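Local coordinates for flavodoxin (Fusobacterium nucleatum, PDB 6OHK), which binds flavin mononucleotide and probably donates electrons to a number of redox enzymes, at residues A[8-13]-A[47-52]; A[52-57]-A[85-90]; A[99-104]-A[142-147]. The protein carries 1 engineered substitution. All coordinates share one frame; numbering follows the deposited sequence. Where two conformers were deposited one is given.

From the N terminus, contact 1 closes the first excursion: strand 7-11 runs into helix 17-28 and strand 34-38 before the chain returns at 47-52 to flank strand 7-11. Leu-52 belongs to both contact 1 and contact 2, where strand 51-59 takes strand 84-90 on its far edge after a passage that includes two short helices. Contact 3 closes last, joining the turn ahead of helix 103-113 to strand 139-145, which also pairs with strand 84-90. The three loops follow one another without nesting or crossing. Together they tie adjacent strands of one sheet to FMN, which meets contact 1 at its phosphate, contact 2 along its phosphate and ribityl chain and contact 3 at its pyrimidine ring.

Contact 1: residues A[8-13]-A[47-52]; sequences GIFYAT and ENFENL. With FMN (flavin mononucleotide), chain B.
Gly-8 lies against the ring of Phe-49 where strands 7-11 and 51-59 first come together as parallel neighbours in the central sheet of the flavodoxin fold. Its CA sits 3.8 Å from the centroid of the Phe-49 ring and only 14° off the ring normal, a CH-pi contact over the face. With its CG anti to the carbonyl carbon (chi1 -60°), Phe-49 can fold its ring over this side-chain-free part of strand 7-11. The backbone seals the same spot: Gly-8 N donates to Asn-51 O at 2.9 Å, and Gly-8 O receives a CA-H...O contact from Leu-52 CA at 3.3 Å.

Phe-10, two residues on, brings its ring to Phe-49 and Leu-52. Its CZ is 4.0 Å from Phe-49 CE2, which lies at the edge of the Phe-10 ring, and the Phe-10 ring also stacks with Phe-37 of strand 34-38. At the far end of 8-13 the strand has given way to the phosphate-binding loop, where Thr-13 OG1 donates to FMN O1P at 2.7 Å. Back at the strand pairing, the Leu-52 branch that reaches Phe-10 is CD2, 3.6 Å from CE1 of that ring.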
loop_
_atom_site.group_PDB
_atom_site.type_symbol
_atom_site.label_atom_id
_atom_site.label_comp_id
_atom_site.label_asym_id
_atom_site.label_seq_id
_atom_site.Cartn_x
_atom_site.Cartn_y
_atom_site.Cartn_z
ATOM N N GLY A 8 -2.601 -8.369 -7.826
ATOM C CA GLY A 8 -3.504 -8.552 -6.696
ATOM C C GLY A 8 -3.550 -7.322 -5.824
ATOM O O GLY A 8 -2.506 -6.893 -5.322
ATOM N N ILE A 9 -4.730 -6.750 -5.655
ATOM C CA ILE A 9 -4.940 -5.558 -4.841
ATOM C C ILE A 9 -5.660 -5.976 -3.574
ATOM O O ILE A 9 -6.760 -6.546 -3.644
ATOM C CB ILE A 9 -5.770 -4.522 -5.607
ATOM C CG1 ILE A 9 -5.147 -4.216 -6.968
ATOM C CG2 ILE A 9 -5.955 -3.275 -4.759
ATOM C CD1 ILE A 9 -6.034 -3.354 -7.843
ATOM N N PHE A 10 -5.058 -5.720 -2.430
ATOM C CA PHE A 10 -5.596 -6.128 -1.133
ATOM C C PHE A 10 -5.738 -4.893 -0.260
ATOM O O PHE A 10 -4.782 -4.131 -0.136
ATOM C CB PHE A 10 -4.644 -7.107 -0.469
ATOM C CG PHE A 10 -4.588 -8.441 -1.188
ATOM C CD1 PHE A 10 -3.810 -8.625 -2.339
ATOM C CD2 PHE A 10 -5.360 -9.499 -0.751
ATOM C CE1 PHE A 10 -3.835 -9.814 -3.012
ATOM C CE2 PHE A 10 -5.375 -10.705 -1.432
ATOM C CZ PHE A 10 -4.621 -10.850 -2.548
ATOM N N TYR A 11 -6.928 -4.673 0.297
ATOM C CA TYR A 11 -7.179 -3.467 1.080
ATOM C C TYR A 11 -8.003 -3.802 2.309
ATOM O O TYR A 11 -8.622 -4.860 2.398
ATOM C CB TYR A 11 -7.871 -2.380 0.234
ATOM C CG TYR A 11 -9.311 -2.668 -0.011
ATOM C CD1 TYR A 11 -9.711 -3.521 -1.025
ATOM C CD2 TYR A 11 -10.303 -2.107 0.801
ATOM C CE1 TYR A 11 -11.049 -3.821 -1.222
ATOM C CE2 TYR A 11 -11.646 -2.413 0.605
ATOM C CZ TYR A 11 -11.999 -3.269 -0.410
ATOM O OH TYR A 11 -13.386 -3.540 -0.550
ATOM N N ALA A 12 -8.077 -2.828 3.215
ATOM C CA ALA A 12 -9.027 -2.830 4.308
ATOM C C ALA A 12 -9.561 -1.423 4.448
ATOM O O ALA A 12 -8.923 -0.468 4.030
ATOM C CB ALA A 12 -8.358 -3.261 5.610
ATOM N N THR A 13 -10.715 -1.297 5.095
ATOM C CA THR A 13 -11.315 0.024 5.327
ATOM C C THR A 13 -12.169 -0.009 6.575
ATOM O O THR A 13 -12.811 -1.023 6.848
ATOM C CB THR A 13 -12.154 0.476 4.123
ATOM O OG1 THR A 13 -12.573 1.832 4.294
ATOM C CG2 THR A 13 -13.392 -0.378 3.942
ATOM N N GLU A 47 -0.709 -15.168 -1.716
ATOM C CA GLU A 47 0.218 -16.168 -2.249
ATOM C C GLU A 47 0.099 -16.318 -3.759
ATOM O O GLU A 47 1.072 -16.743 -4.417
ATOM C CB GLU A 47 -0.060 -17.514 -1.584
ATOM C CG GLU A 47 1.115 -18.436 -1.333
ATOM C CD GLU A 47 0.760 -19.447 -0.248
ATOM O OE1 GLU A 47 1.379 -19.421 0.847
ATOM O OE2 GLU A 47 -0.185 -20.235 -0.479
ATOM N N ASN A 48 -1.063 -16.024 -4.329
ATOM C CA ASN A 48 -1.390 -16.342 -5.714
ATOM C C ASN A 48 -0.895 -15.324 -6.734
ATOM O O ASN A 48 -1.078 -15.562 -7.937
ATOM C CB ASN A 48 -2.904 -16.450 -5.856
ATOM C CG ASN A 48 -3.482 -17.564 -5.023
ATOM O OD1 ASN A 48 -2.783 -18.506 -4.654
ATOM N ND2 ASN A 48 -4.776 -17.463 -4.733
ATOM N N PHE A 49 -0.292 -14.214 -6.314
ATOM C CA PHE A 49 0.091 -13.150 -7.216
ATOM C C PHE A 49 1.569 -12.866 -7.082
ATOM O O PHE A 49 2.139 -12.910 -5.989
ATOM C CB PHE A 49 -0.691 -11.869 -6.879
ATOM C CG PHE A 49 -2.157 -12.050 -7.008
ATOM C CD1 PHE A 49 -2.765 -11.867 -8.222
ATOM C CD2 PHE A 49 -2.933 -12.484 -5.950
ATOM C CE1 PHE A 49 -4.106 -12.091 -8.388
ATOM C CE2 PHE A 49 -4.250 -12.723 -6.095
ATOM C CZ PHE A 49 -4.856 -12.529 -7.302
ATOM N N GLU A 50 2.182 -12.498 -8.202
ATOM C CA GLU A 50 3.552 -12.015 -8.202
ATOM C C GLU A 50 3.637 -10.513 -8.115
ATOM O O GLU A 50 4.678 -10.000 -7.717
ATOM C CB GLU A 50 4.294 -12.500 -9.451
ATOM C CG GLU A 50 4.329 -14.059 -9.541
ATOM C CD GLU A 50 5.241 -14.589 -10.643
ATOM O OE1 GLU A 50 6.095 -13.828 -11.148
ATOM O OE2 GLU A 50 5.101 -15.781 -10.998
ATOM N N ASN A 51 2.607 -9.818 -8.562
ATOM C CA ASN A 51 2.516 -8.376 -8.500
ATOM C C ASN A 51 1.419 -8.034 -7.509
ATOM O O ASN A 51 0.300 -8.534 -7.648
ATOM C CB ASN A 51 2.116 -7.819 -9.867
ATOM C CG ASN A 51 3.145 -8.097 -10.935
ATOM O OD1 ASN A 51 4.338 -8.124 -10.647
ATOM N ND2 ASN A 51 2.688 -8.284 -12.176
ATOM N N LEU A 52 1.723 -7.197 -6.514
ATOM C CA LEU A 52 0.799 -6.898 -5.426
ATOM C C LEU A 52 0.761 -5.417 -5.133
ATOM O O LEU A 52 1.781 -4.728 -5.174
ATOM C CB LEU A 52 1.277 -7.601 -4.162
ATOM C CG LEU A 52 1.102 -9.114 -4.136
ATOM C CD1 LEU A 52 1.952 -9.718 -3.035
ATOM C CD2 LEU A 52 -0.349 -9.502 -3.922
HETATM N N1 FMN B . -4.000 8.576 10.274
HETATM C C2 FMN B . -2.603 8.468 10.362
HETATM O O2 FMN B . -1.898 8.844 9.485
HETATM N N3 FMN B . -2.052 7.917 11.571
HETATM C C4 FMN B . -2.780 7.488 12.647
HETATM O O4 FMN B . -2.191 7.032 13.606
HETATM C C4A FMN B . -4.190 7.627 12.541
HETATM N N5 FMN B . -4.986 7.219 13.610
HETATM C C5A FMN B . -6.382 7.449 13.463
HETATM C C6 FMN B . -7.215 7.179 14.565
HETATM C C7 FMN B . -8.578 7.369 14.461
HETATM C C7M FMN B . -9.376 6.957 15.708
HETATM C C8 FMN B . -9.121 7.924 13.311
HETATM C C8M FMN B . -10.625 8.079 13.228
HETATM C C9 FMN B . -8.297 8.199 12.222
HETATM C C9A FMN B . -6.944 7.990 12.313
HETATM N N10 FMN B . -6.100 8.284 11.168
HETATM C C10 FMN B . -4.740 8.145 11.341
HETATM C "C1'" FMN B . -6.668 8.821 9.933
HETATM C "C2'" FMN B . -7.312 7.695 9.068
HETATM O "O2'" FMN B . -6.379 6.691 8.713
HETATM C "C3'" FMN B . -7.840 8.319 7.764
HETATM O "O3'" FMN B . -8.932 9.148 8.109
HETATM C "C4'" FMN B . -8.248 7.347 6.659
HETATM O "O4'" FMN B . -8.561 8.105 5.495
HETATM C "C5'" FMN B . -9.441 6.477 7.036
HETATM O "O5'" FMN B . -9.602 5.504 6.018
HETATM P P FMN B . -10.920 4.583 5.978
HETATM O O1P FMN B . -10.703 3.725 4.752
HETATM O O2P FMN B . -11.043 3.782 7.228
HETATM O O3P FMN B . -12.119 5.525 5.817
#

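Contact 2: residues A[52-57]-A[85-90]; sequences LILVTP and VGLVGL. With FMN (flavin mononucleotide), chain B.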
loop_
_atom_site.group_PDB
_atom_site.type_symbol
_atom_site.label_atom_id
_atom_site.label_comp_id
_atom_site.label_asym_id
_atom_site.label_seq_id
_atom_site.Cartn_x
_atom_site.Cartn_y
_atom_site.Cartn_z
ATOM N N LEU A 52 1.723 -7.197 -6.514
ATOM C CA LEU A 52 0.799 -6.898 -5.426
ATOM C C LEU A 52 0.761 -5.417 -5.133
ATOM O O LEU A 52 1.781 -4.728 -5.174
ATOM C CB LEU A 52 1.277 -7.601 -4.162
ATOM C CG LEU A 52 1.102 -9.114 -4.136
ATOM C CD1 LEU A 52 1.952 -9.718 -3.035
ATOM C CD2 LEU A 52 -0.349 -9.502 -3.922
ATOM N N ILE A 53 -0.432 -4.944 -4.796
ATOM C CA ILE A 53 -0.639 -3.621 -4.207
ATOM C C ILE A 53 -1.401 -3.824 -2.908
ATOM O O ILE A 53 -2.518 -4.362 -2.923
ATOM C CB ILE A 53 -1.422 -2.714 -5.163
ATOM C CG1 ILE A 53 -0.648 -2.499 -6.462
ATOM C CG2 ILE A 53 -1.771 -1.382 -4.471
ATOM C CD1 ILE A 53 -1.433 -1.754 -7.537
ATOM N N LEU A 54 -0.801 -3.446 -1.790
ATOM C CA LEU A 54 -1.387 -3.628 -0.460
ATOM C C LEU A 54 -1.706 -2.260 0.104
ATOM O O LEU A 54 -0.841 -1.386 0.126
ATOM C CB LEU A 54 -0.410 -4.353 0.473
ATOM C CG LEU A 54 0.273 -5.595 -0.095
ATOM C CD1 LEU A 54 1.144 -6.216 0.993
ATOM C CD2 LEU A 54 -0.686 -6.628 -0.650
ATOM N N VAL A 55 -2.953 -2.059 0.513
ATOM C CA VAL A 55 -3.490 -0.743 0.861
ATOM C C VAL A 55 -4.074 -0.790 2.264
ATOM O O VAL A 55 -4.878 -1.667 2.584
ATOM C CB VAL A 55 -4.591 -0.335 -0.132
ATOM C CG1 VAL A 55 -5.042 1.092 0.146
ATOM C CG2 VAL A 55 -4.163 -0.536 -1.578
ATOM N N THR A 56 -3.702 0.169 3.098
ATOM C CA THR A 56 -4.320 0.274 4.419
ATOM C C THR A 56 -4.432 1.719 4.885
ATOM O O THR A 56 -3.489 2.490 4.721
ATOM C CB THR A 56 -3.565 -0.556 5.477
ATOM O OG1 THR A 56 -4.311 -0.576 6.706
ATOM C CG2 THR A 56 -2.148 -0.028 5.730
ATOM N N PRO A 57 -5.545 2.087 5.511
ATOM C CA PRO A 57 -5.557 3.272 6.369
ATOM C C PRO A 57 -4.808 2.992 7.657
ATOM O O PRO A 57 -4.442 1.873 7.980
ATOM C CB PRO A 57 -7.046 3.484 6.615
ATOM C CG PRO A 57 -7.601 2.065 6.660
ATOM C CD PRO A 57 -6.807 1.321 5.599
ATOM N N VAL A 85 5.957 -5.702 -4.732
ATOM C CA VAL A 85 4.869 -5.180 -3.910
ATOM C C VAL A 85 4.948 -3.667 -3.830
ATOM O O VAL A 85 6.008 -3.117 -3.481
ATOM C CB VAL A 85 4.965 -5.771 -2.506
ATOM C CG1 VAL A 85 3.800 -5.343 -1.652
ATOM C CG2 VAL A 85 5.071 -7.285 -2.563
ATOM N N GLY A 86 3.835 -3.004 -4.095
ATOM C CA GLY A 86 3.664 -1.596 -3.768
ATOM C C GLY A 86 2.727 -1.445 -2.585
ATOM O O GLY A 86 1.724 -2.159 -2.494
ATOM N N LEU A 87 3.052 -0.517 -1.687
ATOM C CA LEU A 87 2.289 -0.242 -0.482
ATOM C C LEU A 87 1.642 1.123 -0.583
ATOM O O LEU A 87 2.297 2.092 -1.006
ATOM C CB LEU A 87 3.233 -0.263 0.715
ATOM C CG LEU A 87 4.036 -1.523 0.884
ATOM C CD1 LEU A 87 5.023 -1.336 2.045
ATOM C CD2 LEU A 87 3.161 -2.739 1.130
ATOM N N VAL A 88 0.371 1.192 -0.197
ATOM C CA VAL A 88 -0.387 2.441 -0.169
ATOM C C VAL A 88 -0.922 2.644 1.235
ATOM O O VAL A 88 -1.625 1.780 1.754
ATOM C CB VAL A 88 -1.543 2.431 -1.178
ATOM C CG1 VAL A 88 -2.278 3.791 -1.154
ATOM C CG2 VAL A 88 -1.015 2.125 -2.585
ATOM N N GLY A 89 -0.635 3.793 1.827
ATOM C CA GLY A 89 -1.215 4.178 3.097
ATOM C C GLY A 89 -2.174 5.334 2.930
ATOM O O GLY A 89 -1.980 6.195 2.068
ATOM N N LEU A 90 -3.196 5.374 3.779
ATOM C CA LEU A 90 -4.052 6.549 3.972
ATOM C C LEU A 90 -3.913 6.986 5.412
ATOM O O LEU A 90 -3.843 6.150 6.318
ATOM C CB LEU A 90 -5.503 6.223 3.755
ATOM C CG LEU A 90 -5.977 6.109 2.313
ATOM C CD1 LEU A 90 -5.647 4.766 1.731
ATOM C CD2 LEU A 90 -7.461 6.289 2.295
HETATM N N1 FMN B . -4.000 8.576 10.274
HETATM C C2 FMN B . -2.603 8.468 10.362
HETATM O O2 FMN B . -1.898 8.844 9.485
HETATM N N3 FMN B . -2.052 7.917 11.571
HETATM C C4 FMN B . -2.780 7.488 12.647
HETATM O O4 FMN B . -2.191 7.032 13.606
HETATM C C4A FMN B . -4.190 7.627 12.541
HETATM N N5 FMN B . -4.986 7.219 13.610
HETATM C C5A FMN B . -6.382 7.449 13.463
HETATM C C6 FMN B . -7.215 7.179 14.565
HETATM C C7 FMN B . -8.578 7.369 14.461
HETATM C C7M FMN B . -9.376 6.957 15.708
HETATM C C8 FMN B . -9.121 7.924 13.311
HETATM C C8M FMN B . -10.625 8.079 13.228
HETATM C C9 FMN B . -8.297 8.199 12.222
HETATM C C9A FMN B . -6.944 7.990 12.313
HETATM N N10 FMN B . -6.100 8.284 11.168
HETATM C C10 FMN B . -4.740 8.145 11.341
HETATM C "C1'" FMN B . -6.668 8.821 9.933
HETATM C "C2'" FMN B . -7.312 7.695 9.068
HETATM O "O2'" FMN B . -6.379 6.691 8.713
HETATM C "C3'" FMN B . -7.840 8.319 7.764
HETATM O "O3'" FMN B . -8.932 9.148 8.109
HETATM C "C4'" FMN B . -8.248 7.347 6.659
HETATM O "O4'" FMN B . -8.561 8.105 5.495
HETATM C "C5'" FMN B . -9.441 6.477 7.036
HETATM O "O5'" FMN B . -9.602 5.504 6.018
HETATM P P FMN B . -10.920 4.583 5.978
HETATM O O1P FMN B . -10.703 3.725 4.752
HETATM O O2P FMN B . -11.043 3.782 7.228
HETATM O O3P FMN B . -12.119 5.525 5.817
#
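Leu-54 meets Val-85 and Leu-87 across two parallel strands at the middle of the sheet. Its CG stands anti to the carbonyl carbon and beside the backbone N (chi1 -47°), and leans back toward Val-85, the partner of Leu-52. Starting at the root, Leu-54 CB lies 4.0 Å from Leu-87 CD2. Next comes Leu-54 CG, 3.9 Å from Val-85 CG1, and the same methyl is met again by Leu-54 CD1 at 3.8 Å. CD1 also touches Leu-87 CD2, so it rests between the two residues, whereas the second branch, CD2, turns back to strand 7-11 and comes 4.0 Å from Phe-10 CB.

Five backbone hydrogen bonds zip the strands together, beginning with Gly-86 N to Leu-52 O and ending with Leu-90 N to Thr-56 O. The last is the most bent at its acceptor, with a C=O...N angle of 135°. At this C-terminal end the strands reach the cofactor, and Pro-57 CB packs 3.3 Å from FMN O5'. On the opposite face from Leu-54, Val-55 and Val-88 lie side by side, with Val-55 CG1 4.0 Å from Val-88 CB.

The sheet is thus enclosed as in the three-layer alpha/beta/alpha sandwich of the flavodoxin-like fold: helix 103-113 packs on Leu-54, Val-85 and Leu-87, while helices 17-28 and 154-166 pack on the face of Ile-53, Val-55 and Val-88.

Contact 3: residues A[99-104]-A[142-147]; sequences SFCGGI and GLALDE. With FMN (flavin mononucleotide), chain B.
Phe-100 and Cys-101 press on Ala-144 and Leu-145 from a turn that also holds the flavin, and the two segments meet by packing alone. The turn, of type II, starts at Ser-99. Its carbonyl oxygen takes two donors: FMN N3 at 2.9 Å, with an N-H...O angle of 163°, and Gly-102 N, whose bond closes the turn. In the conformer described, Ser-99 OG donates to FMN O4.

Phe-100 follows with its CG anti to the backbone N (chi1 174°), which carries the ring from the turn to strand 139-145. There CE2 touches Ala-144 CB at 3.8 Å, and CE1, on the far side of CZ, comes 4.0 Å from Asp-146 CB. The Asp-146 carboxylate plane is inclined to the ring by 41°, and its oxygens are held by Asn-149 N and Gln-93 NE2.

Cys-101 occupies the third position of the turn with a positive phi, and its N donates to FMN O2 at 3.0 Å. Its SG lies over one face of the Phe-100 ring, offset toward the rim, and is 4.0 Å from Ala-144 CB and 3.8 Å from Leu-145 O. The sulfur therefore fills the angle between ring and strand. Past the two glycines, Ile-104, near the start of helix 103-113, extends CD1 to within 3.9 Å of Gly-142 N; Ile-134 packs beside it and beside Cys-101.

The turn thus packs on 142-147 with one side while it reads N3, O2 and O4 of the pyrimidine ring, mainly through backbone groups. A loop that follows a central strand and binds the flavin pyrimidine through its backbone is characteristic of the flavodoxin family.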
loop_
_atom_site.group_PDB
_atom_site.type_symbol
_atom_site.label_atom_id
_atom_site.label_comp_id
_atom_site.label_asym_id
_atom_site.label_seq_id
_atom_site.Cartn_x
_atom_site.Cartn_y
_atom_site.Cartn_z
ATOM N N SER A 99 2.793 9.587 13.306
ATOM C CA SER A 99 2.341 8.256 12.877
ATOM C C SER A 99 1.627 8.302 11.537
ATOM O O SER A 99 0.809 7.421 11.249
ATOM C CB SER A 99 1.484 7.584 13.936
ATOM O OG SER A 99 0.299 8.294 14.224
ATOM N N PHE A 100 1.916 9.283 10.716
ATOM C CA PHE A 100 1.220 9.412 9.442
ATOM C C PHE A 100 1.494 8.217 8.548
ATOM O O PHE A 100 2.647 7.918 8.210
ATOM C CB PHE A 100 1.683 10.687 8.748
ATOM C CG PHE A 100 1.154 10.868 7.349
ATOM C CD1 PHE A 100 -0.206 10.913 7.092
ATOM C CD2 PHE A 100 2.012 11.047 6.290
ATOM C CE1 PHE A 100 -0.691 11.101 5.820
ATOM C CE2 PHE A 100 1.534 11.223 5.021
ATOM C CZ PHE A 100 0.192 11.256 4.791
ATOM N N CYS A 101 0.420 7.563 8.116
ATOM C CA CYS A 101 0.521 6.376 7.271
ATOM C C CYS A 101 1.412 5.303 7.874
ATOM O O CYS A 101 2.011 4.498 7.157
ATOM C CB CYS A 101 0.950 6.702 5.829
ATOM S SG CYS A 101 -0.316 7.510 4.870
ATOM N N GLY A 102 1.479 5.238 9.197
ATOM C CA GLY A 102 2.357 4.282 9.846
ATOM C C GLY A 102 2.033 2.840 9.570
ATOM O O GLY A 102 2.906 1.974 9.718
ATOM N N GLY A 103 0.800 2.538 9.188
ATOM C CA GLY A 103 0.403 1.151 9.040
ATOM C C GLY A 103 1.194 0.408 7.989
ATOM O O GLY A 103 1.373 -0.805 8.087
ATOM N N ILE A 104 1.696 1.105 6.971
ATOM C CA ILE A 104 2.432 0.406 5.929
ATOM C C ILE A 104 3.766 -0.130 6.410
ATOM O O ILE A 104 4.304 -1.040 5.770
ATOM C CB ILE A 104 2.567 1.214 4.632
ATOM C CG1 ILE A 104 3.399 2.492 4.796
ATOM C CG2 ILE A 104 1.207 1.498 4.032
ATOM C CD1 ILE A 104 3.673 3.192 3.475
ATOM N N GLY A 142 6.222 3.857 0.563
ATOM C CA GLY A 142 5.106 3.592 -0.323
ATOM C C GLY A 142 4.428 4.890 -0.664
ATOM O O GLY A 142 4.940 5.982 -0.380
ATOM N N LEU A 143 3.243 4.770 -1.223
ATOM C CA LEU A 143 2.426 5.922 -1.541
ATOM C C LEU A 143 1.668 6.363 -0.305
ATOM O O LEU A 143 0.969 5.549 0.313
ATOM C CB LEU A 143 1.449 5.537 -2.637
ATOM C CG LEU A 143 0.557 6.628 -3.169
ATOM C CD1 LEU A 143 1.383 7.755 -3.781
ATOM C CD2 LEU A 143 -0.426 6.075 -4.128
ATOM N N ALA A 144 1.795 7.639 0.059
ATOM C CA ALA A 144 1.191 8.183 1.276
ATOM C C ALA A 144 0.083 9.146 0.884
ATOM O O ALA A 144 0.349 10.194 0.271
ATOM C CB ALA A 144 2.270 8.867 2.116
ATOM N N LEU A 145 -1.147 8.799 1.185
ATOM C CA LEU A 145 -2.285 9.600 0.777
ATOM C C LEU A 145 -2.928 10.240 1.996
ATOM O O LEU A 145 -2.952 9.661 3.086
ATOM C CB LEU A 145 -3.307 8.768 0.018
ATOM C CG LEU A 145 -2.745 8.115 -1.247
ATOM C CD1 LEU A 145 -3.767 7.195 -1.857
ATOM C CD2 LEU A 145 -2.291 9.149 -2.255
ATOM N N ASP A 146 -3.459 11.450 1.804
ATOM C CA ASP A 146 -4.146 12.160 2.888
ATOM C C ASP A 146 -5.395 12.764 2.269
ATOM O O ASP A 146 -5.353 13.823 1.657
ATOM C CB ASP A 146 -3.243 13.220 3.503
ATOM C CG ASP A 146 -3.875 13.927 4.684
ATOM O OD1 ASP A 146 -5.115 13.921 4.801
ATOM O OD2 ASP A 146 -3.092 14.503 5.495
ATOM N N GLU A 147 -6.502 12.053 2.391
ATOM C CA GLU A 147 -7.767 12.505 1.829
ATOM C C GLU A 147 -8.420 13.574 2.676
ATOM O O GLU A 147 -9.308 14.284 2.184
ATOM C CB GLU A 147 -8.713 11.299 1.662
ATOM C CG GLU A 147 -8.410 10.461 0.460
ATOM C CD GLU A 147 -8.896 11.166 -0.798
ATOM O OE1 GLU A 147 -10.092 11.558 -0.873
ATOM O OE2 GLU A 147 -8.094 11.423 -1.697
HETATM N N1 FMN B . -4.000 8.576 10.274
HETATM C C2 FMN B . -2.603 8.468 10.362
HETATM O O2 FMN B . -1.898 8.844 9.485
HETATM N N3 FMN B . -2.052 7.917 11.571
HETATM C C4 FMN B . -2.780 7.488 12.647
HETATM O O4 FMN B . -2.191 7.032 13.606
HETATM C C4A FMN B . -4.190 7.627 12.541
HETATM N N5 FMN B . -4.986 7.219 13.610
HETATM C C5A FMN B . -6.382 7.449 13.463
HETATM C C6 FMN B . -7.215 7.179 14.565
HETATM C C7 FMN B . -8.578 7.369 14.461
HETATM C C7M FMN B . -9.376 6.957 15.708
HETATM C C8 FMN B . -9.121 7.924 13.311
HETATM C C8M FMN B . -10.625 8.079 13.228
HETATM C C9 FMN B . -8.297 8.199 12.222
HETATM C C9A FMN B . -6.944 7.990 12.313
HETATM N N10 FMN B . -6.100 8.284 11.168
HETATM C C10 FMN B . -4.740 8.145 11.341
HETATM C "C1'" FMN B . -6.668 8.821 9.933
HETATM C "C2'" FMN B . -7.312 7.695 9.068
HETATM O "O2'" FMN B . -6.379 6.691 8.713
HETATM C "C3'" FMN B . -7.840 8.319 7.764
HETATM O "O3'" FMN B . -8.932 9.148 8.109
HETATM C "C4'" FMN B . -8.248 7.347 6.659
HETATM O "O4'" FMN B . -8.561 8.105 5.495
HETATM C "C5'" FMN B . -9.441 6.477 7.036
HETATM O "O5'" FMN B . -9.602 5.504 6.018
HETATM P P FMN B . -10.920 4.583 5.978
HETATM O O1P FMN B . -10.703 3.725 4.752
HETATM O O2P FMN B . -11.043 3.782 7.228
HETATM O O3P FMN B . -12.119 5.525 5.817
#